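PDB 3CTK: rRNA N-glycosidase from Bougainvillea spectabilis, which belongs to the family of ribosome-inactivating proteins and has its mixed fold of helices and beta sheet. Local coordinates for residues A[76-80]-A[81-85]; A[150-153]-A[154-158]; A[12-15]-A[16-19]. One frame throughout, in Å; residues are numbered along the deposited sequence.

The three contacts are all local, each within one continuous run of chain, yet they sample different layers of the fold. Interaction 1 is the turn end of the hairpin made by strands 70-78 and 81-88, partly buried and held by charge and backbone pairing. Interaction 2, about 17 Å away between centres, is the buried one: two turns of helix 149-168, mostly apolar, with a water-joined acid and lysine on its partly exposed flank. Interaction 3 opens helix 14-25 and is partly buried, an aromatic face meeting an isoleucine. Tyr74 of strand 70-78 touches residues of both interactions 1 and 2, while helix 149-168 supplies partners to interaction 3.

Interaction 1 (A[76-80]-A[81-85]); sequences DKWDG and KDRAV
The guanidinium of Arg83 has Trp78 CB over the centre of one face, 3.7 Å above its plane, and the carboxylate of Asp76 at its edge. The indole of Trp78 is moderately inclined to the guanidinium, with Arg83 NH1 lying obliquely to it, 3.8 Å from Trp78 CE3, and a water at the indole edge, in plane. The two charged planes are only 6° apart, so the groups meet almost coplanar in a side-on, two-pronged salt bridge. Arg83 NE reaches Asp76 OD1 at 3.0 Å with an N-H...O angle of 179°, and Arg83 NH2 reaches Asp76 OD2 at 2.7 Å; each oxygen uses its syn lone pair. Two nearly straight, in-plane bonds probably fix the rotation of the guanidinium. Asp76 carries CG between its backbone N and carbonyl carbon (chi1 73°), which swings the carboxylate across to the neighbouring strand.

The backbone forms a beta hairpin closed by a type I' turn from Trp78 to Lys81, with Asp79 and Gly80 both at positive phi. Trp78 and Lys81 form a hydrogen-bonded pair, Trp78 N to Lys81 O being 2.7 Å, and Asp76 pairs likewise with Arg83. Between them, Lys77 and Asp82 are a non-hydrogen-bonded pair. One water is hydrogen-bonded to Asp76 O, and the water at the indole edge lies between Trp78 O and Asp82 O.

The hairpin belongs to the mixed six-stranded sheet, in which strand 81-88 lies between strand 70-78 and strand 105-108. The loop after helix 132-142 meets the salt bridge: Arg83 NH1 donates to Lys145 O, and Gly144 N makes a weak hydrogen bond to Asp76 OD2. Asn104, just before strand 105-108, touches both Trp78 and Arg83.

Interaction 2 (A[150-153]-A[154-158]); sequences QEIA and KFFLI
Residues 150-158 follow a regular alpha-helical path, with i to i+4 hydrogen bonds such as Phe156 N to Ile152 O at 3.0 Å (N-H...O 166°) and Leu157 N to Ala153 O at 3.0 Å. The main side-chain contact follows the same four-residue spacing. Ile152 and Phe156 lie alongside each other and point the same way, the branch methyl CG2 of Ile152 coming 3.4 Å from Phe156 CE1. That methyl stands anti to the isoleucine's backbone N, because CG1 takes the place opposite the carbonyl carbon (chi1 -67°); CG2 is thereby the branch presented to the ring. Phe156 CD1 also sits 3.3 Å from Ile152 O, which lies obliquely to the ring.

A polar pair occupies the partly exposed flank. Glu151 and Lys154 run side by side, but their charged ends do not touch: Glu151 OE1 and Lys154 NZ are 4.7 Å apart. One water spans the gap, donating to Glu151 OE1 at 2.5 Å and accepting from Lys154 NZ at 2.9 Å. The lysine chain bends at chi3 and chi4 to reach it, its CG passing 3.4 Å from Gln150 O.

Several elements pack on the helix. Tyr74 of strand 70-78 meets the Phe155 ring edge-to-face and also packs against Ile152 and Phe156. Helix 132-142 covers Phe155 through Ser138, Ile139 and Ile142, while helix 114-121 receives Ala153 and Leu157, both resting on Ala121. Helix 149-168 thus packs against helices 132-142 and 114-121 and strand 70-78.

Interaction 3 (A[12-15]-A[16-19]); sequences YEYP and TFIQ
Tyr14 and Ile18 meet one turn apart at the start of helix 14-25, the helix of a beta-alpha-beta unit between strands 3-7 and 47-53. Three i to i+4 backbone hydrogen bonds run through these residues: Phe17 N to Glu13 O at 2.9 Å, Ile18 N to Tyr14 O at 2.9 Å with an N-H...O angle of 167°, and Gln19 N to Pro15 O.

Apolar contacts centre on the phenol. Ile18 CG1 lies over one face of the Tyr14 ring, offset toward the rim, in a CH-pi contact 3.8 Å from the centroid and 19° off the normal. With Tyr14 CG anti to the backbone N (chi1 -177°), the ring extends along the flank where Ile18 follows. Phe17 CD2 comes no nearer than 4.2 Å to Tyr14 CD1, and its ring stacks on Phe6 of strand 3-7. Val176 and Val177 of helix 170-180 also touch the tyrosine.

Polar links tie the buried ring to the core and the exposed side to water. Tyr14 OH is hydrogen-bonded to Met162 O of helix 149-168. On the exposed side, one water donates to Tyr12 O and is also hydrogen-bonded to Thr16 OG1, 2.9 Å from that hydroxyl oxygen.

Interaction 1 (A[76-80]-A[81-85])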
ATOM      1  N   ASP A  76       4.976 -16.781   0.951  1.00  7.20           N
ATOM      2  CA  ASP A  76       6.281 -16.911   1.583  1.00  9.33           C
ATOM      3  C   ASP A  76       6.649 -18.388   1.510  1.00  9.50           C
ATOM      4  O   ASP A  76       6.248 -19.075   0.564  1.00  7.54           O
ATOM      5  CB  ASP A  76       6.244 -16.391   3.033  1.00  9.34           C
ATOM      6  CG  ASP A  76       5.504 -17.314   3.991  1.00 12.33           C
ATOM      7  OD1 ASP A  76       4.541 -17.993   3.580  1.00 12.32           O
ATOM      8  OD2 ASP A  76       5.888 -17.336   5.179  1.00 12.26           O
ATOM      9  N   LYS A  77       7.409 -18.883   2.478  1.00  9.46           N
ATOM     10  CA  LYS A  77       7.788 -20.289   2.458  1.00 12.57           C
ATOM     11  C   LYS A  77       7.524 -20.978   3.788  1.00 11.69           C
ATOM     12  O   LYS A  77       7.512 -20.345   4.840  1.00 12.71           O
ATOM     13  CB  LYS A  77       9.273 -20.439   2.112  1.00 13.41           C
ATOM     14  CG  LYS A  77       9.726 -19.624   0.916  1.00 17.46           C
ATOM     15  CD  LYS A  77      10.435 -20.482  -0.115  1.00 21.84           C
ATOM     16  CE  LYS A  77       9.571 -20.691  -1.343  1.00 23.83           C
ATOM     17  NZ  LYS A  77      10.256 -21.512  -2.380  1.00 25.17           N
ATOM     18  N   TRP A  78       7.281 -22.279   3.721  1.00 12.98           N
ATOM     19  CA  TRP A  78       7.075 -23.095   4.910  1.00 13.84           C
ATOM     20  C   TRP A  78       7.502 -24.516   4.589  1.00 14.78           C
ATOM     21  O   TRP A  78       6.996 -25.130   3.653  1.00 13.95           O
ATOM     22  CB  TRP A  78       5.618 -23.105   5.379  1.00 13.93           C
ATOM     23  CG  TRP A  78       5.393 -24.177   6.420  1.00 15.10           C
ATOM     24  CD1 TRP A  78       4.881 -25.428   6.212  1.00 16.26           C
ATOM     25  CD2 TRP A  78       5.791 -24.135   7.799  1.00 15.10           C
ATOM     26  NE1 TRP A  78       4.944 -26.169   7.370  1.00 15.51           N
ATOM     27  CE2 TRP A  78       5.496 -25.401   8.359  1.00 15.91           C
ATOM     28  CE3 TRP A  78       6.372 -23.153   8.614  1.00 15.43           C
ATOM     29  CZ2 TRP A  78       5.764 -25.711   9.698  1.00 15.75           C
ATOM     30  CZ3 TRP A  78       6.639 -23.463   9.949  1.00 17.13           C
ATOM     31  CH2 TRP A  78       6.332 -24.733  10.476  1.00 16.83           C
ATOM     32  N   ASP A  79       8.451 -25.024   5.367  1.00 17.72           N
ATOM     33  CA  ASP A  79       8.954 -26.377   5.180  1.00 20.44           C
ATOM     34  C   ASP A  79       9.514 -26.580   3.773  1.00 21.31           C
ATOM     35  O   ASP A  79       9.344 -27.638   3.169  1.00 21.90           O
ATOM     36  CB  ASP A  79       7.835 -27.388   5.453  1.00 23.25           C
ATOM     37  CG  ASP A  79       8.335 -28.816   5.487  1.00 26.29           C
ATOM     38  OD1 ASP A  79       9.293 -29.085   6.241  1.00 27.05           O
ATOM     39  OD2 ASP A  79       7.769 -29.667   4.769  1.00 28.86           O
ATOM     40  N   GLY A  80      10.176 -25.549   3.255  1.00 21.86           N
ATOM     41  CA  GLY A  80      10.771 -25.637   1.931  1.00 21.71           C
ATOM     42  C   GLY A  80       9.810 -25.506   0.767  1.00 21.37           C
ATOM     43  O   GLY A  80      10.218 -25.616  -0.392  1.00 23.09           O
ATOM     44  N   LYS A  81       8.537 -25.271   1.059  1.00 19.24           N
ATOM     45  CA  LYS A  81       7.541 -25.129   0.007  1.00 17.48           C
ATOM     46  C   LYS A  81       6.806 -23.797   0.110  1.00 13.86           C
ATOM     47  O   LYS A  81       6.801 -23.161   1.164  1.00 12.07           O
ATOM     48  CB  LYS A  81       6.541 -26.282   0.074  1.00 19.47           C
ATOM     49  CG  LYS A  81       7.168 -27.649  -0.171  1.00 23.98           C
ATOM     50  CD  LYS A  81       6.105 -28.719  -0.368  1.00 26.52           C
ATOM     51  CE  LYS A  81       5.088 -28.273  -1.405  1.00 28.32           C
ATOM     52  NZ  LYS A  81       5.773 -27.759  -2.630  1.00 30.49           N
ATOM     53  N   ASP A  82       6.188 -23.376  -0.988  1.00 11.16           N
ATOM     54  CA  ASP A  82       5.463 -22.111  -0.987  1.00 10.13           C
ATOM     55  C   ASP A  82       4.247 -22.179  -0.079  1.00  7.51           C
ATOM     56  O   ASP A  82       3.685 -23.249   0.157  1.00  7.10           O
ATOM     57  CB  ASP A  82       5.004 -21.740  -2.400  1.00 11.59           C
ATOM     58  CG  ASP A  82       6.160 -21.455  -3.339  1.00 15.36           C
ATOM     59  OD1 ASP A  82       7.171 -20.874  -2.888  1.00 14.86           O
ATOM     60  OD2 ASP A  82       6.047 -21.792  -4.536  1.00 17.49           O
ATOM     61  N   ARG A  83       3.852 -21.022   0.434  1.00  6.16           N
ATOM     62  CA  ARG A  83       2.685 -20.917   1.298  1.00  6.09           C
ATOM     63  C   ARG A  83       1.971 -19.623   0.945  1.00  5.83           C
ATOM     64  O   ARG A  83       2.597 -18.560   0.896  1.00  7.21           O
ATOM     65  CB  ARG A  83       3.084 -20.885   2.778  1.00  6.59           C
ATOM     66  CG  ARG A  83       1.906 -20.552   3.706  1.00  5.55           C
ATOM     67  CD  ARG A  83       2.262 -20.718   5.176  1.00  5.88           C
ATOM     68  NE  ARG A  83       3.404 -19.896   5.564  1.00  7.92           N
ATOM     69  CZ  ARG A  83       3.977 -19.933   6.763  1.00 10.20           C
ATOM     70  NH1 ARG A  83       3.512 -20.758   7.695  1.00 10.22           N
ATOM     71  NH2 ARG A  83       5.014 -19.147   7.031  1.00  8.57           N
ATOM     72  N   ALA A  84       0.669 -19.720   0.683  1.00  4.65           N
ATOM     73  CA  ALA A  84      -0.135 -18.550   0.342  1.00  5.70           C
ATOM     74  C   ALA A  84      -0.893 -18.112   1.583  1.00  5.40           C
ATOM     75  O   ALA A  84      -1.551 -18.920   2.239  1.00  6.51           O
ATOM     76  CB  ALA A  84      -1.118 -18.885  -0.775  1.00  3.22           C
ATOM     77  N   VAL A  85      -0.789 -16.830   1.909  1.00  3.25           N
ATOM     78  CA  VAL A  85      -1.465 -16.290   3.076  1.00  3.33           C
ATOM     79  C   VAL A  85      -2.379 -15.166   2.611  1.00  5.34           C
ATOM     80  O   VAL A  85      -1.925 -14.190   2.007  1.00  5.83           O
ATOM     81  CB  VAL A  85      -0.440 -15.745   4.096  1.00  2.92           C
ATOM     82  CG1 VAL A  85      -1.151 -15.195   5.326  1.00  4.72           C
ATOM     83  CG2 VAL A  85       0.532 -16.857   4.484  1.00  4.41           C
TER
HETATM   84  O   HOH W   1       7.344 -18.403  -1.860  1.00 28.27           O
HETATM   85  O   HOH W   2       4.294 -24.716   2.542  1.00  8.97           O

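Interaction 2 (A[150-153]-A[154-158])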
ATOM      1  N   GLN A 150      -0.723 -12.040  15.223  1.00  6.54           N
ATOM      2  CA  GLN A 150      -0.189 -10.757  15.665  1.00  7.30           C
ATOM      3  C   GLN A 150       1.021 -10.290  14.858  1.00  8.38           C
ATOM      4  O   GLN A 150       1.085  -9.131  14.442  1.00  7.04           O
ATOM      5  CB  GLN A 150       0.168 -10.815  17.152  1.00  8.76           C
ATOM      6  CG  GLN A 150       0.861  -9.568  17.674  1.00 11.12           C
ATOM      7  CD  GLN A 150       1.044  -9.590  19.180  1.00 10.44           C
ATOM      8  OE1 GLN A 150       1.262 -10.644  19.775  1.00 11.79           O
ATOM      9  NE2 GLN A 150       0.973  -8.420  19.802  1.00 11.21           N
ATOM     10  N   GLU A 151       1.974 -11.187  14.631  1.00  7.69           N
ATOM     11  CA  GLU A 151       3.168 -10.831  13.876  1.00  7.39           C
ATOM     12  C   GLU A 151       2.855 -10.535  12.414  1.00  5.83           C
ATOM     13  O   GLU A 151       3.444  -9.630  11.815  1.00  4.19           O
ATOM     14  CB  GLU A 151       4.208 -11.948  13.973  1.00 10.90           C
ATOM     15  CG  GLU A 151       4.786 -12.105  15.366  1.00 18.42           C
ATOM     16  CD  GLU A 151       5.436 -10.829  15.860  1.00 23.63           C
ATOM     17  OE1 GLU A 151       6.402 -10.368  15.216  1.00 27.17           O
ATOM     18  OE2 GLU A 151       4.978 -10.284  16.889  1.00 27.87           O
ATOM     19  N   ILE A 152       1.930 -11.299  11.841  1.00  3.93           N
ATOM     20  CA  ILE A 152       1.551 -11.102  10.450  1.00  4.63           C
ATOM     21  C   ILE A 152       0.818  -9.769  10.279  1.00  4.78           C
ATOM     22  O   ILE A 152       0.993  -9.084   9.270  1.00  2.59           O
ATOM     23  CB  ILE A 152       0.677 -12.272   9.948  1.00  3.55           C
ATOM     24  CG1 ILE A 152       1.526 -13.546   9.900  1.00  5.11           C
ATOM     25  CG2 ILE A 152       0.125 -11.966   8.564  1.00  5.37           C
ATOM     26  CD1 ILE A 152       0.735 -14.825   9.636  1.00  4.15           C
ATOM     27  N   ALA A 153       0.006  -9.397  11.263  1.00  3.18           N
ATOM     28  CA  ALA A 153      -0.710  -8.128  11.180  1.00  4.05           C
ATOM     29  C   ALA A 153       0.299  -6.979  11.178  1.00  3.31           C
ATOM     30  O   ALA A 153       0.112  -5.979  10.483  1.00  4.85           O
ATOM     31  CB  ALA A 153      -1.684  -7.980  12.356  1.00  3.28           C
ATOM     32  N   LYS A 154       1.373  -7.119  11.952  1.00  3.61           N
ATOM     33  CA  LYS A 154       2.398  -6.077  12.008  1.00  5.02           C
ATOM     34  C   LYS A 154       3.063  -5.936  10.642  1.00  5.53           C
ATOM     35  O   LYS A 154       3.322  -4.828  10.179  1.00  4.86           O
ATOM     36  CB  LYS A 154       3.447  -6.412  13.069  1.00  5.77           C
ATOM     37  CG  LYS A 154       2.928  -6.292  14.498  1.00 10.47           C
ATOM     38  CD  LYS A 154       3.971  -6.696  15.534  1.00 15.37           C
ATOM     39  CE  LYS A 154       5.164  -5.752  15.543  1.00 20.58           C
ATOM     40  NZ  LYS A 154       5.928  -5.762  14.259  1.00 25.06           N
ATOM     41  N   PHE A 155       3.340  -7.065   9.998  1.00  4.74           N
ATOM     42  CA  PHE A 155       3.950  -7.043   8.673  1.00  4.39           C
ATOM     43  C   PHE A 155       3.040  -6.291   7.697  1.00  4.35           C
ATOM     44  O   PHE A 155       3.497  -5.418   6.956  1.00  3.33           O
ATOM     45  CB  PHE A 155       4.174  -8.472   8.168  1.00  3.70           C
ATOM     46  CG  PHE A 155       4.426  -8.556   6.690  1.00  3.72           C
ATOM     47  CD1 PHE A 155       5.596  -8.042   6.137  1.00  4.43           C
ATOM     48  CD2 PHE A 155       3.474  -9.117   5.843  1.00  5.97           C
ATOM     49  CE1 PHE A 155       5.811  -8.081   4.763  1.00  4.14           C
ATOM     50  CE2 PHE A 155       3.682  -9.162   4.462  1.00  5.94           C
ATOM     51  CZ  PHE A 155       4.851  -8.643   3.922  1.00  5.67           C
ATOM     52  N   PHE A 156       1.752  -6.627   7.696  1.00  4.01           N
ATOM     53  CA  PHE A 156       0.818  -5.960   6.793  1.00  4.34           C
ATOM     54  C   PHE A 156       0.779  -4.455   7.034  1.00  5.07           C
ATOM     55  O   PHE A 156       0.802  -3.673   6.089  1.00  5.10           O
ATOM     56  CB  PHE A 156      -0.594  -6.550   6.928  1.00  4.35           C
ATOM     57  CG  PHE A 156      -0.804  -7.812   6.130  1.00  4.52           C
ATOM     58  CD1 PHE A 156      -1.140  -9.007   6.759  1.00  5.08           C
ATOM     59  CD2 PHE A 156      -0.667  -7.802   4.744  1.00  7.04           C
ATOM     60  CE1 PHE A 156      -1.338 -10.172   6.022  1.00  6.20           C
ATOM     61  CE2 PHE A 156      -0.862  -8.962   3.996  1.00  7.89           C
ATOM     62  CZ  PHE A 156      -1.199 -10.151   4.637  1.00  5.25           C
ATOM     63  N   LEU A 157       0.726  -4.045   8.296  1.00  5.60           N
ATOM     64  CA  LEU A 157       0.685  -2.618   8.610  1.00  4.64           C
ATOM     65  C   LEU A 157       1.892  -1.888   8.039  1.00  4.97           C
ATOM     66  O   LEU A 157       1.762  -0.793   7.488  1.00  4.74           O
ATOM     67  CB  LEU A 157       0.616  -2.404  10.129  1.00  5.52           C
ATOM     68  CG  LEU A 157      -0.731  -2.760  10.765  1.00  5.84           C
ATOM     69  CD1 LEU A 157      -0.634  -2.726  12.284  1.00  7.17           C
ATOM     70  CD2 LEU A 157      -1.783  -1.781  10.270  1.00  7.01           C
ATOM     71  N   ILE A 158       3.066  -2.495   8.165  1.00  3.68           N
ATOM     72  CA  ILE A 158       4.282  -1.870   7.660  1.00  3.92           C
ATOM     73  C   ILE A 158       4.341  -1.854   6.135  1.00  4.81           C
ATOM     74  O   ILE A 158       4.560  -0.804   5.529  1.00  4.24           O
ATOM     75  CB  ILE A 158       5.540  -2.574   8.226  1.00  3.95           C
ATOM     76  CG1 ILE A 158       5.550  -2.443   9.756  1.00  2.42           C
ATOM     77  CG2 ILE A 158       6.806  -1.961   7.621  1.00  3.48           C
ATOM     78  CD1 ILE A 158       6.648  -3.234  10.448  1.00  5.25           C
TER
HETATM   79  O   HOH W   3       7.241  -8.318  14.053  1.00 28.37           O

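Interaction 3 (A[12-15]-A[16-19])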
ATOM      1  N   TYR A  12      18.223   2.723  -1.737  1.00 12.47           N
ATOM      2  CA  TYR A  12      18.237   3.849  -2.670  1.00 12.76           C
ATOM      3  C   TYR A  12      17.423   3.627  -3.946  1.00 12.57           C
ATOM      4  O   TYR A  12      17.163   4.574  -4.689  1.00 12.60           O
ATOM      5  CB  TYR A  12      19.682   4.202  -3.022  1.00 15.44           C
ATOM      6  CG  TYR A  12      20.449   3.030  -3.569  1.00 13.32           C
ATOM      7  CD1 TYR A  12      20.392   2.704  -4.922  1.00 14.98           C
ATOM      8  CD2 TYR A  12      21.176   2.197  -2.718  1.00 16.03           C
ATOM      9  CE1 TYR A  12      21.032   1.579  -5.415  1.00 16.35           C
ATOM     10  CE2 TYR A  12      21.821   1.068  -3.202  1.00 16.54           C
ATOM     11  CZ  TYR A  12      21.741   0.765  -4.550  1.00 16.75           C
ATOM     12  OH  TYR A  12      22.362  -0.360  -5.030  1.00 19.99           O
ATOM     13  N   GLU A  13      17.016   2.386  -4.198  1.00 11.18           N
ATOM     14  CA  GLU A  13      16.219   2.064  -5.383  1.00 10.92           C
ATOM     15  C   GLU A  13      14.726   2.297  -5.140  1.00  9.81           C
ATOM     16  O   GLU A  13      13.909   2.188  -6.059  1.00  9.32           O
ATOM     17  CB  GLU A  13      16.434   0.602  -5.782  1.00 13.03           C
ATOM     18  CG  GLU A  13      17.775   0.326  -6.434  1.00 16.62           C
ATOM     19  CD  GLU A  13      17.891   0.961  -7.808  1.00 21.57           C
ATOM     20  OE1 GLU A  13      18.998   0.923  -8.388  1.00 22.86           O
ATOM     21  OE2 GLU A  13      16.875   1.491  -8.313  1.00 20.26           O
ATOM     22  N   TYR A  14      14.380   2.626  -3.902  1.00  8.57           N
ATOM     23  CA  TYR A  14      12.988   2.846  -3.521  1.00  9.09           C
ATOM     24  C   TYR A  14      12.207   3.786  -4.441  1.00  9.27           C
ATOM     25  O   TYR A  14      11.116   3.443  -4.900  1.00  9.44           O
ATOM     26  CB  TYR A  14      12.924   3.360  -2.083  1.00  8.95           C
ATOM     27  CG  TYR A  14      11.521   3.550  -1.556  1.00  7.92           C
ATOM     28  CD1 TYR A  14      10.718   2.454  -1.229  1.00  8.20           C
ATOM     29  CD2 TYR A  14      11.004   4.829  -1.357  1.00  7.44           C
ATOM     30  CE1 TYR A  14       9.431   2.635  -0.705  1.00  6.14           C
ATOM     31  CE2 TYR A  14       9.728   5.018  -0.842  1.00  6.71           C
ATOM     32  CZ  TYR A  14       8.950   3.921  -0.514  1.00  5.86           C
ATOM     33  OH  TYR A  14       7.698   4.127   0.014  1.00  7.90           O
ATOM     34  N   PRO A  15      12.740   4.987  -4.719  1.00  9.77           N
ATOM     35  CA  PRO A  15      11.984   5.887  -5.599  1.00 10.72           C
ATOM     36  C   PRO A  15      11.661   5.282  -6.966  1.00 10.06           C
ATOM     37  O   PRO A  15      10.566   5.484  -7.500  1.00 11.05           O
ATOM     38  CB  PRO A  15      12.891   7.113  -5.695  1.00 10.86           C
ATOM     39  CG  PRO A  15      13.558   7.133  -4.352  1.00 11.92           C
ATOM     40  CD  PRO A  15      13.922   5.671  -4.163  1.00 10.91           C
ATOM     41  N   THR A  16      12.606   4.541  -7.535  1.00 10.38           N
ATOM     42  CA  THR A  16      12.388   3.914  -8.837  1.00  9.94           C
ATOM     43  C   THR A  16      11.334   2.814  -8.713  1.00  9.02           C
ATOM     44  O   THR A  16      10.484   2.646  -9.591  1.00  7.43           O
ATOM     45  CB  THR A  16      13.692   3.305  -9.387  1.00 11.63           C
ATOM     46  OG1 THR A  16      14.675   4.339  -9.531  1.00 15.80           O
ATOM     47  CG2 THR A  16      13.447   2.663 -10.740  1.00 11.16           C
ATOM     48  N   PHE A  17      11.405   2.074  -7.613  1.00  8.71           N
ATOM     49  CA  PHE A  17      10.473   0.989  -7.310  1.00  8.32           C
ATOM     50  C   PHE A  17       9.033   1.507  -7.242  1.00  8.33           C
ATOM     51  O   PHE A  17       8.123   0.941  -7.855  1.00  7.02           O
ATOM     52  CB  PHE A  17      10.868   0.353  -5.970  1.00  8.32           C
ATOM     53  CG  PHE A  17       9.793  -0.494  -5.348  1.00  8.09           C
ATOM     54  CD1 PHE A  17       9.374  -1.676  -5.953  1.00  7.86           C
ATOM     55  CD2 PHE A  17       9.199  -0.109  -4.150  1.00  8.51           C
ATOM     56  CE1 PHE A  17       8.377  -2.461  -5.372  1.00 10.38           C
ATOM     57  CE2 PHE A  17       8.202  -0.887  -3.559  1.00  9.57           C
ATOM     58  CZ  PHE A  17       7.791  -2.067  -4.172  1.00 10.02           C
ATOM     59  N   ILE A  18       8.827   2.585  -6.492  1.00  8.10           N
ATOM     60  CA  ILE A  18       7.496   3.162  -6.350  1.00  7.88           C
ATOM     61  C   ILE A  18       6.968   3.686  -7.683  1.00  8.27           C
ATOM     62  O   ILE A  18       5.787   3.533  -7.985  1.00  7.92           O
ATOM     63  CB  ILE A  18       7.488   4.308  -5.310  1.00  7.51           C
ATOM     64  CG1 ILE A  18       7.739   3.738  -3.912  1.00  6.21           C
ATOM     65  CG2 ILE A  18       6.152   5.045  -5.335  1.00  8.12           C
ATOM     66  CD1 ILE A  18       6.715   2.711  -3.473  1.00  5.33           C
ATOM     67  N   GLN A  19       7.834   4.300  -8.486  1.00  8.10           N
ATOM     68  CA  GLN A  19       7.383   4.811  -9.774  1.00  8.48           C
ATOM     69  C   GLN A  19       6.990   3.655 -10.687  1.00  8.03           C
ATOM     70  O   GLN A  19       6.002   3.749 -11.421  1.00  7.54           O
ATOM     71  CB  GLN A  19       8.466   5.663 -10.444  1.00 10.29           C
ATOM     72  CG  GLN A  19       8.027   6.241 -11.788  1.00 11.36           C
ATOM     73  CD  GLN A  19       6.766   7.083 -11.683  1.00 13.07           C
ATOM     74  OE1 GLN A  19       5.752   6.791 -12.321  1.00 16.62           O
ATOM     75  NE2 GLN A  19       6.823   8.133 -10.877  1.00 15.70           N
TER
HETATM   76  O   HOH W   4      15.677   5.352  -7.058  1.00 14.52           O